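Local coordinates for protein excinuclease ABC, subunit A. (Deinococcus radiodurans, PDB 2VF7) that binds DNA, zinc and adenine nucleotides as an ATP-hydrolysing UvrA-family member of the ABC superfamily, probably recognising damaged DNA for excision repair, at residues Gly20-Asn25 against Asp84-Asp89; Gly149-Cys154 against Glu285-Cys290; Val587-Lys592 against Tyr755-Pro760. The protein carries 1 engineered substitution. One frame throughout, in Å; residues are numbered along the deposited sequence.

Contact 1 (Gly20-Asn25 against Asp84-Asp89). With ADP (adenosine-5'-diphosphate), chain E.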
loop_
_atom_site.group_PDB
_atom_site.type_symbol
_atom_site.label_atom_id
_atom_site.label_comp_id
_atom_site.label_asym_id
_atom_site.label_seq_id
_atom_site.Cartn_x
_atom_site.Cartn_y
_atom_site.Cartn_z
ATOM N N GLY A 20 23.698 -17.575 7.188
ATOM C CA GLY A 20 24.024 -17.363 5.775
ATOM C C GLY A 20 23.784 -15.955 5.256
ATOM O O GLY A 20 23.424 -15.769 4.107
ATOM N N ALA A 21 23.997 -14.961 6.106
ATOM C CA ALA A 21 23.790 -13.563 5.718
ATOM C C ALA A 21 24.990 -13.060 4.921
ATOM O O ALA A 21 26.101 -12.979 5.446
ATOM C CB ALA A 21 23.551 -12.691 6.975
ATOM N N ARG A 22 24.778 -12.757 3.645
ATOM C CA ARG A 22 25.855 -12.180 2.845
ATOM C C ARG A 22 25.481 -10.877 2.088
ATOM O O ARG A 22 25.945 -10.625 0.984
ATOM C CB ARG A 22 26.516 -13.257 1.956
ATOM C CG ARG A 22 25.617 -13.828 0.909
ATOM C CD ARG A 22 25.890 -15.279 0.547
ATOM N NE ARG A 22 24.601 -15.834 0.152
ATOM C CZ ARG A 22 23.948 -16.783 0.808
ATOM N NH1 ARG A 22 24.502 -17.377 1.854
ATOM N NH2 ARG A 22 22.751 -17.168 0.385
ATOM N N GLN A 23 24.682 -10.028 2.739
ATOM C CA GLN A 23 24.271 -8.738 2.197
ATOM C C GLN A 23 25.455 -7.809 2.140
ATOM O O GLN A 23 26.146 -7.646 3.118
ATOM C CB GLN A 23 23.177 -8.123 3.070
ATOM C CG GLN A 23 22.517 -6.884 2.487
ATOM C CD GLN A 23 21.602 -7.232 1.358
ATOM O OE1 GLN A 23 21.227 -8.393 1.188
ATOM N NE2 GLN A 23 21.243 -6.236 0.555
ATOM N N HIS A 24 25.679 -7.197 0.982
ATOM C CA HIS A 24 26.882 -6.401 0.707
ATOM C C HIS A 24 28.154 -7.132 1.131
ATOM O O HIS A 24 28.506 -8.180 0.541
ATOM C CB HIS A 24 26.784 -5.002 1.309
ATOM C CG HIS A 24 25.438 -4.381 1.145
ATOM N ND1 HIS A 24 24.801 -3.710 2.164
ATOM C CD2 HIS A 24 24.592 -4.358 0.087
ATOM C CE1 HIS A 24 23.615 -3.299 1.741
ATOM N NE2 HIS A 24 23.468 -3.676 0.482
ATOM N N ASN A 25 28.843 -6.624 2.140
ATOM C CA ASN A 25 30.125 -7.211 2.481
ATOM C C ASN A 25 30.048 -8.247 3.610
ATOM O O ASN A 25 31.064 -8.702 4.106
ATOM C CB ASN A 25 31.150 -6.119 2.778
ATOM C CG ASN A 25 30.844 -5.363 4.042
ATOM O OD1 ASN A 25 29.686 -5.030 4.319
ATOM N ND2 ASN A 25 31.883 -5.080 4.825
ATOM N N ASP A 84 19.964 -10.923 0.943
ATOM C CA ASP A 84 20.705 -12.137 0.648
ATOM C C ASP A 84 20.967 -12.857 1.958
ATOM O O ASP A 84 21.857 -12.489 2.709
ATOM C CB ASP A 84 22.008 -11.807 -0.076
ATOM C CG ASP A 84 22.556 -12.983 -0.873
ATOM O OD1 ASP A 84 22.263 -14.150 -0.528
ATOM O OD2 ASP A 84 23.297 -12.736 -1.849
ATOM N N VAL A 85 20.161 -13.870 2.240
ATOM C CA VAL A 85 20.233 -14.594 3.518
ATOM C C VAL A 85 19.574 -15.992 3.427
ATOM O O VAL A 85 18.487 -16.139 2.868
ATOM C CB VAL A 85 19.666 -13.717 4.688
ATOM C CG1 VAL A 85 18.174 -13.427 4.497
ATOM C CG2 VAL A 85 19.982 -14.322 6.054
ATOM N N ASP A 86 20.249 -17.014 3.957
ATOM C CA ASP A 86 19.731 -18.390 3.925
ATOM C C ASP A 86 18.484 -18.601 4.797
ATOM O O ASP A 86 17.496 -19.134 4.318
ATOM C CB ASP A 86 20.817 -19.406 4.319
ATOM C CG ASP A 86 21.845 -19.608 3.236
ATOM O OD1 ASP A 86 21.485 -19.377 2.065
ATOM O OD2 ASP A 86 23.004 -20.000 3.546
ATOM N N ALA A 87 18.551 -18.199 6.068
ATOM C CA ALA A 87 17.448 -18.378 7.022
ATOM C C ALA A 87 17.524 -17.394 8.194
ATOM O O ALA A 87 18.615 -17.084 8.683
ATOM C CB ALA A 87 17.450 -19.800 7.551
ATOM N N ILE A 88 16.364 -16.892 8.621
ATOM C CA ILE A 88 16.214 -16.167 9.898
ATOM C C ILE A 88 14.999 -16.729 10.634
ATOM O O ILE A 88 13.893 -16.746 10.086
ATOM C CB ILE A 88 16.026 -14.629 9.741
ATOM C CG1 ILE A 88 17.127 -14.000 8.883
ATOM C CG2 ILE A 88 16.023 -13.972 11.119
ATOM C CD1 ILE A 88 16.894 -12.522 8.502
ATOM N N ASP A 89 15.215 -17.177 11.864
ATOM C CA ASP A 89 14.183 -17.772 12.697
ATOM C C ASP A 89 13.980 -16.953 13.971
ATOM O O ASP A 89 14.933 -16.445 14.536
ATOM C CB ASP A 89 14.589 -19.198 13.084
ATOM C CG ASP A 89 14.819 -20.109 11.872
ATOM O OD1 ASP A 89 14.055 -20.028 10.869
ATOM O OD2 ASP A 89 15.767 -20.923 11.927
HETATM P PB ADP E . 28.336 0.387 8.660
HETATM O O1B ADP E . 29.175 -0.088 9.811
HETATM O O2B ADP E . 28.851 1.639 8.014
HETATM O O3B ADP E . 26.864 0.478 9.020
HETATM P PA ADP E . 27.710 -0.572 6.109
HETATM O O1A ADP E . 27.235 0.874 5.953
HETATM O O2A ADP E . 26.721 -1.678 5.943
HETATM O O3A ADP E . 28.459 -0.752 7.516
HETATM O "O5'" ADP E . 28.821 -0.805 4.969
HETATM C "C5'" ADP E . 29.226 -2.082 4.467
HETATM C "C4'" ADP E . 29.165 -2.041 2.950
HETATM O "O4'" ADP E . 27.789 -1.968 2.556
HETATM C "C3'" ADP E . 29.853 -0.840 2.301
HETATM O "O3'" ADP E . 30.555 -1.236 1.097
HETATM C "C2'" ADP E . 28.679 0.077 1.989
HETATM O "O2'" ADP E . 28.945 1.021 0.956
HETATM C "C1'" ADP E . 27.584 -0.915 1.618
HETATM N N9 ADP E . 26.218 -0.389 1.807
HETATM C C8 ADP E . 25.687 0.004 2.985
HETATM N N7 ADP E . 24.423 0.451 2.858
HETATM C C5 ADP E . 24.128 0.329 1.549
HETATM C C6 ADP E . 22.931 0.585 0.730
HETATM N N6 ADP E . 21.810 1.101 1.300
HETATM N N1 ADP E . 23.011 0.317 -0.585
HETATM C C2 ADP E . 24.122 -0.191 -1.167
HETATM N N3 ADP E . 25.240 -0.461 -0.482
HETATM C C4 ADP E . 25.299 -0.232 0.861
HETATM O O HOH W 1 22.236 -10.613 4.640
#
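At the end of a small antiparallel sheet, where strand 15-21 runs out towards a bound ADP, a salt-bridge network joins Arg-22 to Asp-84 and Asp-86. The two segments run in nearly opposite directions; Arg-22 N donates to Asp-84 O at 3.1 Å, whereas the bond from Asp-86 N to Gly-20 O is weak. Arg-22 CG lies between its own backbone N and carbonyl carbon (chi1 65°), which lays the chain against the Asp-84 carboxylate. NE then comes 3.0 Å from Asp-84 OD1, the guanidinium standing perpendicular to the carboxylate. Farther out, NH2 makes a nearly straight bond of 3.1 Å to Asp-86 OD1; that oxygen lies in the guanidinium plane, yet NH2 meets it from above the carboxylate plane. NH1 is only weakly bonded to Asp-86 OD2 and has a stronger partner in Asp-28. An alanine here would remove the guanidinium and is likely to leave Asp-84 and Asp-86 without the cation that joins them. Next along the chain, Gln-23 OE1 accepts a straight bond from Asp-84 N (2.8 Å), and a water spans Gln-23 N and Asp-84 O. Thus held, Gln-23 CG backs the centre of one face of the His-24 ring, whose other face receives ADP C4, offset toward the rim and 3.6 Å above the plane. Gly-20, with positive phi, forms a G1 bulge with Ala-21 opposite Ile-29 of strand 29-34; Ala-87 pairs with Arg-19 on the other flank of strand 15-21, and helix 49-69 meets Gln-23 through Thr-56.

Contact 2 (Gly149-Cys154 against Glu285-Cys290). With ZN (zinc ion), chain F.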
loop_
_atom_site.group_PDB
_atom_site.type_symbol
_atom_site.label_atom_id
_atom_site.label_comp_id
_atom_site.label_asym_id
_atom_site.label_seq_id
_atom_site.Cartn_x
_atom_site.Cartn_y
_atom_site.Cartn_z
ATOM N N GLY A 149 -12.514 23.364 7.612
ATOM C CA GLY A 149 -11.565 24.167 8.388
ATOM C C GLY A 149 -10.831 25.273 7.647
ATOM O O GLY A 149 -10.562 26.331 8.214
ATOM N N ALA A 150 -10.514 25.029 6.379
ATOM C CA ALA A 150 -9.691 25.940 5.581
ATOM C C ALA A 150 -10.399 27.242 5.218
ATOM O O ALA A 150 -11.566 27.234 4.805
ATOM C CB ALA A 150 -9.212 25.240 4.322
ATOM N N CYS A 151 -9.680 28.355 5.373
ATOM C CA CYS A 151 -10.140 29.664 4.910
ATOM C C CYS A 151 -10.480 29.587 3.418
ATOM O O CYS A 151 -9.672 29.102 2.632
ATOM C CB CYS A 151 -9.056 30.712 5.162
ATOM S SG CYS A 151 -9.253 32.282 4.299
ATOM N N PRO A 152 -11.683 30.050 3.032
ATOM C CA PRO A 152 -12.145 30.026 1.624
ATOM C C PRO A 152 -11.391 30.959 0.645
ATOM O O PRO A 152 -11.451 30.738 -0.572
ATOM C CB PRO A 152 -13.622 30.440 1.720
ATOM C CG PRO A 152 -13.974 30.399 3.191
ATOM C CD PRO A 152 -12.696 30.627 3.934
ATOM N N GLU A 153 -10.713 31.985 1.171
ATOM C CA GLU A 153 -9.885 32.911 0.373
ATOM C C GLU A 153 -8.602 32.271 -0.181
ATOM O O GLU A 153 -8.271 32.443 -1.355
ATOM C CB GLU A 153 -9.511 34.139 1.212
ATOM C CG GLU A 153 -10.379 35.361 0.992
ATOM C CD GLU A 153 -9.614 36.563 0.439
ATOM O OE1 GLU A 153 -8.823 36.406 -0.517
ATOM O OE2 GLU A 153 -9.818 37.679 0.965
ATOM N N CYS A 154 -7.874 31.552 0.672
ATOM C CA CYS A 154 -6.572 31.005 0.301
ATOM C C CYS A 154 -6.625 29.489 0.214
ATOM O O CYS A 154 -5.730 28.862 -0.358
ATOM C CB CYS A 154 -5.496 31.459 1.291
ATOM S SG CYS A 154 -5.847 31.082 3.026
ATOM N N GLU A 285 1.042 37.301 -2.039
ATOM C CA GLU A 285 0.494 38.243 -1.071
ATOM C C GLU A 285 -0.110 37.461 0.088
ATOM O O GLU A 285 -0.565 36.331 -0.087
ATOM C CB GLU A 285 -0.587 39.098 -1.739
ATOM C CG GLU A 285 -1.127 40.236 -0.893
ATOM C CD GLU A 285 -0.176 41.419 -0.825
ATOM O OE1 GLU A 285 0.263 41.780 0.292
ATOM O OE2 GLU A 285 0.138 41.975 -1.897
ATOM N N GLU A 286 -0.114 38.058 1.270
ATOM C CA GLU A 286 -0.750 37.434 2.424
ATOM C C GLU A 286 -2.272 37.503 2.300
ATOM O O GLU A 286 -2.839 38.564 1.988
ATOM C CB GLU A 286 -0.283 38.074 3.738
ATOM C CG GLU A 286 1.228 38.317 3.831
ATOM C CD GLU A 286 1.649 39.702 3.327
ATOM O OE1 GLU A 286 1.336 40.714 4.010
ATOM O OE2 GLU A 286 2.298 39.779 2.258
ATOM N N CYS A 287 -2.918 36.358 2.524
ATOM C CA CYS A 287 -4.374 36.269 2.636
ATOM C C CYS A 287 -4.891 37.346 3.582
ATOM O O CYS A 287 -4.314 37.529 4.647
ATOM C CB CYS A 287 -4.752 34.904 3.187
ATOM S SG CYS A 287 -6.491 34.631 3.330
ATOM N N PRO A 288 -5.949 38.087 3.181
ATOM C CA PRO A 288 -6.536 39.143 4.025
ATOM C C PRO A 288 -7.678 38.709 4.963
ATOM O O PRO A 288 -7.973 39.423 5.915
ATOM C CB PRO A 288 -7.037 40.172 3.002
ATOM C CG PRO A 288 -7.136 39.425 1.674
ATOM C CD PRO A 288 -6.627 38.017 1.875
ATOM N N LEU A 289 -8.306 37.560 4.700
ATOM C CA LEU A 289 -9.325 36.998 5.607
ATOM C C LEU A 289 -8.699 36.263 6.816
ATOM O O LEU A 289 -9.330 36.115 7.855
ATOM C CB LEU A 289 -10.299 36.080 4.840
ATOM C CG LEU A 289 -11.531 35.537 5.587
ATOM C CD1 LEU A 289 -12.627 36.595 5.743
ATOM C CD2 LEU A 289 -12.090 34.292 4.909
ATOM N N CYS A 290 -7.466 35.791 6.654
ATOM C CA CYS A 290 -6.698 35.185 7.743
ATOM C C CYS A 290 -5.237 35.645 7.627
ATOM O O CYS A 290 -4.397 34.988 6.981
ATOM C CB CYS A 290 -6.828 33.655 7.717
ATOM S SG CYS A 290 -6.418 32.854 6.130
HETATM ZN ZN ZN F . -6.865 32.748 4.171
#
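Two short turns face each other without a hydrogen bond between them, Cys-154 CA lying 6.2 Å from Cys-287 CA and Cys-151 CA 7.1 Å from Cys-290 CA. They are the halves of a four-cysteine zinc site, each supplying one Cys-Pro-x-Cys knuckle, and the metal does the work that backbone pairing does in a sheet. Zinc is bound by Cys-151 SG at 2.4 Å, Cys-154 SG at 2.3 Å, Cys-287 SG at 2.1 Å and Cys-290 SG at 2.0 Å, a spread that should not be over-read at this resolution. The knuckles are alike in their sulfur torsions: the first cysteine turns its sulfur opposite the backbone N (165° in Cys-151, -178° in Cys-287), while the second tucks its sulfur between N and the carbonyl carbon. The first sulfur also accepts a weak backbone N-H bond, but from Glu-153, two residues on, in one knuckle and from Cys-290, three on, in the other; both would probably ease the thiolate charge. Backbone bonds of Cys-151 with Arg-294 and of Cys-287 with Gly-158 tie the turns to neighbouring parts of the same chain. Zinc itself closes an excursion of 130 residues, part of it helical, that includes the UvrA DNA-binding region. Around the sulfurs, Leu-289 sets CD2 3.5 Å from Cys-151 SG and also against Pro-152 CD, the two side chains crossing at about a right angle. Glu-153 reaches over from the opposite turn, its CB beside Cys-287 SG and its CG on Leu-289 CB, until OE2 ends 3.3 Å from Pro-288 CG.

Contact 3 (Val587-Lys592 against Tyr755-Pro760)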
loop_
_atom_site.group_PDB
_atom_site.type_symbol
_atom_site.label_atom_id
_atom_site.label_comp_id
_atom_site.label_asym_id
_atom_site.label_seq_id
_atom_site.Cartn_x
_atom_site.Cartn_y
_atom_site.Cartn_z
ATOM N N VAL A 587 34.059 28.223 3.253
ATOM C CA VAL A 587 33.693 26.894 2.776
ATOM C C VAL A 587 32.833 26.230 3.842
ATOM O O VAL A 587 33.288 26.030 4.960
ATOM C CB VAL A 587 34.937 26.030 2.481
ATOM C CG1 VAL A 587 34.551 24.565 2.350
ATOM C CG2 VAL A 587 35.625 26.515 1.228
ATOM N N ARG A 588 31.587 25.913 3.510
ATOM C CA ARG A 588 30.749 25.213 4.462
ATOM C C ARG A 588 30.608 23.747 4.068
ATOM O O ARG A 588 30.425 23.425 2.900
ATOM C CB ARG A 588 29.389 25.903 4.657
ATOM C CG ARG A 588 28.242 25.396 3.776
ATOM C CD ARG A 588 26.888 25.584 4.456
ATOM N NE ARG A 588 26.861 24.957 5.777
ATOM C CZ ARG A 588 25.758 24.708 6.480
ATOM N NH1 ARG A 588 24.558 25.027 5.996
ATOM N NH2 ARG A 588 25.863 24.129 7.676
ATOM N N VAL A 589 30.718 22.867 5.054
ATOM C CA VAL A 589 30.578 21.437 4.824
ATOM C C VAL A 589 29.362 20.909 5.580
ATOM O O VAL A 589 29.372 20.767 6.806
ATOM C CB VAL A 589 31.876 20.662 5.172
ATOM C CG1 VAL A 589 31.708 19.190 4.914
ATOM C CG2 VAL A 589 33.039 21.197 4.346
ATOM N N ASP A 590 28.315 20.639 4.807
ATOM C CA ASP A 590 27.022 20.151 5.291
ATOM C C ASP A 590 26.943 18.625 5.356
ATOM O O ASP A 590 27.774 17.909 4.789
ATOM C CB ASP A 590 25.890 20.692 4.389
ATOM C CG ASP A 590 26.314 20.848 2.894
ATOM O OD1 ASP A 590 25.585 21.530 2.133
ATOM O OD2 ASP A 590 27.364 20.303 2.467
ATOM N N GLN A 591 25.919 18.140 6.053
ATOM C CA GLN A 591 25.631 16.705 6.164
ATOM C C GLN A 591 24.845 16.141 4.964
ATOM O O GLN A 591 24.784 14.917 4.785
ATOM C CB GLN A 591 24.856 16.432 7.455
ATOM C CG GLN A 591 23.574 17.274 7.605
ATOM C CD GLN A 591 23.845 18.758 7.839
ATOM O OE1 GLN A 591 23.188 19.623 7.245
ATOM N NE2 GLN A 591 24.813 19.060 8.713
ATOM N N LYS A 592 24.246 17.043 4.174
ATOM C CA LYS A 592 23.389 16.707 3.023
ATOM C C LYS A 592 24.095 15.794 1.995
ATOM O O LYS A 592 25.323 15.725 1.986
ATOM C CB LYS A 592 22.866 17.988 2.342
ATOM C CG LYS A 592 22.619 19.148 3.295
ATOM C CD LYS A 592 21.293 19.853 3.067
ATOM C CE LYS A 592 20.137 19.090 3.700
ATOM N NZ LYS A 592 19.054 20.016 4.181
ATOM N N TYR A 755 36.686 27.154 7.267
ATOM C CA TYR A 755 35.833 25.979 7.081
ATOM C C TYR A 755 34.856 25.870 8.229
ATOM O O TYR A 755 35.274 25.721 9.378
ATOM C CB TYR A 755 36.663 24.695 7.013
ATOM C CG TYR A 755 37.570 24.598 5.815
ATOM C CD1 TYR A 755 38.816 25.212 5.822
ATOM C CD2 TYR A 755 37.184 23.901 4.671
ATOM C CE1 TYR A 755 39.655 25.142 4.736
ATOM C CE2 TYR A 755 38.028 23.823 3.564
ATOM C CZ TYR A 755 39.267 24.449 3.617
ATOM O OH TYR A 755 40.130 24.399 2.562
ATOM N N VAL A 756 33.561 25.936 7.925
ATOM C CA VAL A 756 32.545 25.680 8.942
ATOM C C VAL A 756 31.879 24.306 8.764
ATOM O O VAL A 756 31.314 23.982 7.718
ATOM C CB VAL A 756 31.532 26.846 9.123
ATOM C CG1 VAL A 756 32.246 28.208 9.065
ATOM C CG2 VAL A 756 30.440 26.779 8.099
ATOM N N LEU A 757 31.978 23.508 9.820
ATOM C CA LEU A 757 31.630 22.097 9.796
ATOM C C LEU A 757 30.633 21.749 10.918
ATOM O O LEU A 757 30.807 22.137 12.079
ATOM C CB LEU A 757 32.911 21.272 9.968
ATOM C CG LEU A 757 33.973 21.022 8.878
ATOM C CD1 LEU A 757 34.124 22.122 7.853
ATOM C CD2 LEU A 757 35.340 20.722 9.509
ATOM N N ASP A 758 29.576 21.033 10.569
ATOM C CA ASP A 758 28.641 20.504 11.567
ATOM C C ASP A 758 29.119 19.100 11.961
ATOM O O ASP A 758 29.689 18.399 11.143
ATOM C CB ASP A 758 27.225 20.498 10.970
ATOM C CG ASP A 758 26.179 19.884 11.895
ATOM O OD1 ASP A 758 25.318 19.133 11.370
ATOM O OD2 ASP A 758 26.198 20.155 13.119
ATOM N N GLU A 759 28.886 18.698 13.204
ATOM C CA GLU A 759 29.435 17.458 13.782
ATOM C C GLU A 759 30.195 16.533 12.810
ATOM O O GLU A 759 29.659 15.534 12.378
ATOM C CB GLU A 759 28.325 16.690 14.497
ATOM C CG GLU A 759 28.727 16.178 15.879
ATOM C CD GLU A 759 29.784 15.090 15.829
ATOM O OE1 GLU A 759 29.764 14.269 14.872
ATOM O OE2 GLU A 759 30.633 15.052 16.745
ATOM N N PRO A 760 31.466 16.849 12.490
ATOM C CA PRO A 760 32.148 16.175 11.359
ATOM C C PRO A 760 32.378 14.659 11.511
ATOM O O PRO A 760 32.793 13.989 10.552
ATOM C CB PRO A 760 33.497 16.918 11.262
ATOM C CG PRO A 760 33.324 18.167 12.073
ATOM C CD PRO A 760 32.344 17.831 13.150
#
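Val-587 and Tyr-755, like Val-589 and Leu-757, stand side by side on one face of a parallel strand pair, and this is the close-packed half of the contact. Strands 587-589 and 755-758 run 13° apart, joined by bonds from Val-756 N to Val-587 O (3.0 Å) and from Val-589 N to Val-756 O (2.9 Å). Val-587 CG1, opposite its backbone N (chi1 165°), rests obliquely on the Tyr-755 ring, 3.6 Å from CD2. Farther along, Val-589 CG2 meets Leu-757 CD1 at 3.8 Å. On the other face the partly exposed Arg-588 contributes chiefly CB, against Val-756 CG2. Beyond Val-589 the strands part: Val-589 O is 3.8 Å from Asp-758 N, too far to continue the pairing. Gln-591 and Asp-758 approach there, but both have alternate conformers and no bond between them is secure. By sequence, Asp-758, which ends strand 753-758, and Glu-759 just after it are consistent with a Walker B motif and the glutamate that follows it, and Gln-591 with the Q-loop of ABC ATPases. Strand 585-589 forms one border of the six-stranded sheet within this chain. Strand 753-758 lies between it and strand 785-789, with helix 536-551 packed on Val-756 and, through Ser-541, on Arg-588, and helix 766-781 on Tyr-755 and Leu-757.

The three contacts illustrate how one chain can be closed by different means: charge in contact 1, a metal in contact 2, and strand pairing in contact 3. Contacts 1 and 3 belong to different nucleotide sites. Residues of contact 1 touch one ADP directly, whereas the Asp-758 side chain of contact 3 stays about 7 Å from the other. Their centres lie 36 Å apart, and their nearest atoms about 19 Å. Contact 2 is remote from both, its centre 55 Å from that of contact 1, across the middle of the chain, and 39 Å from that of contact 3. Along the sequence each closes before the next opens.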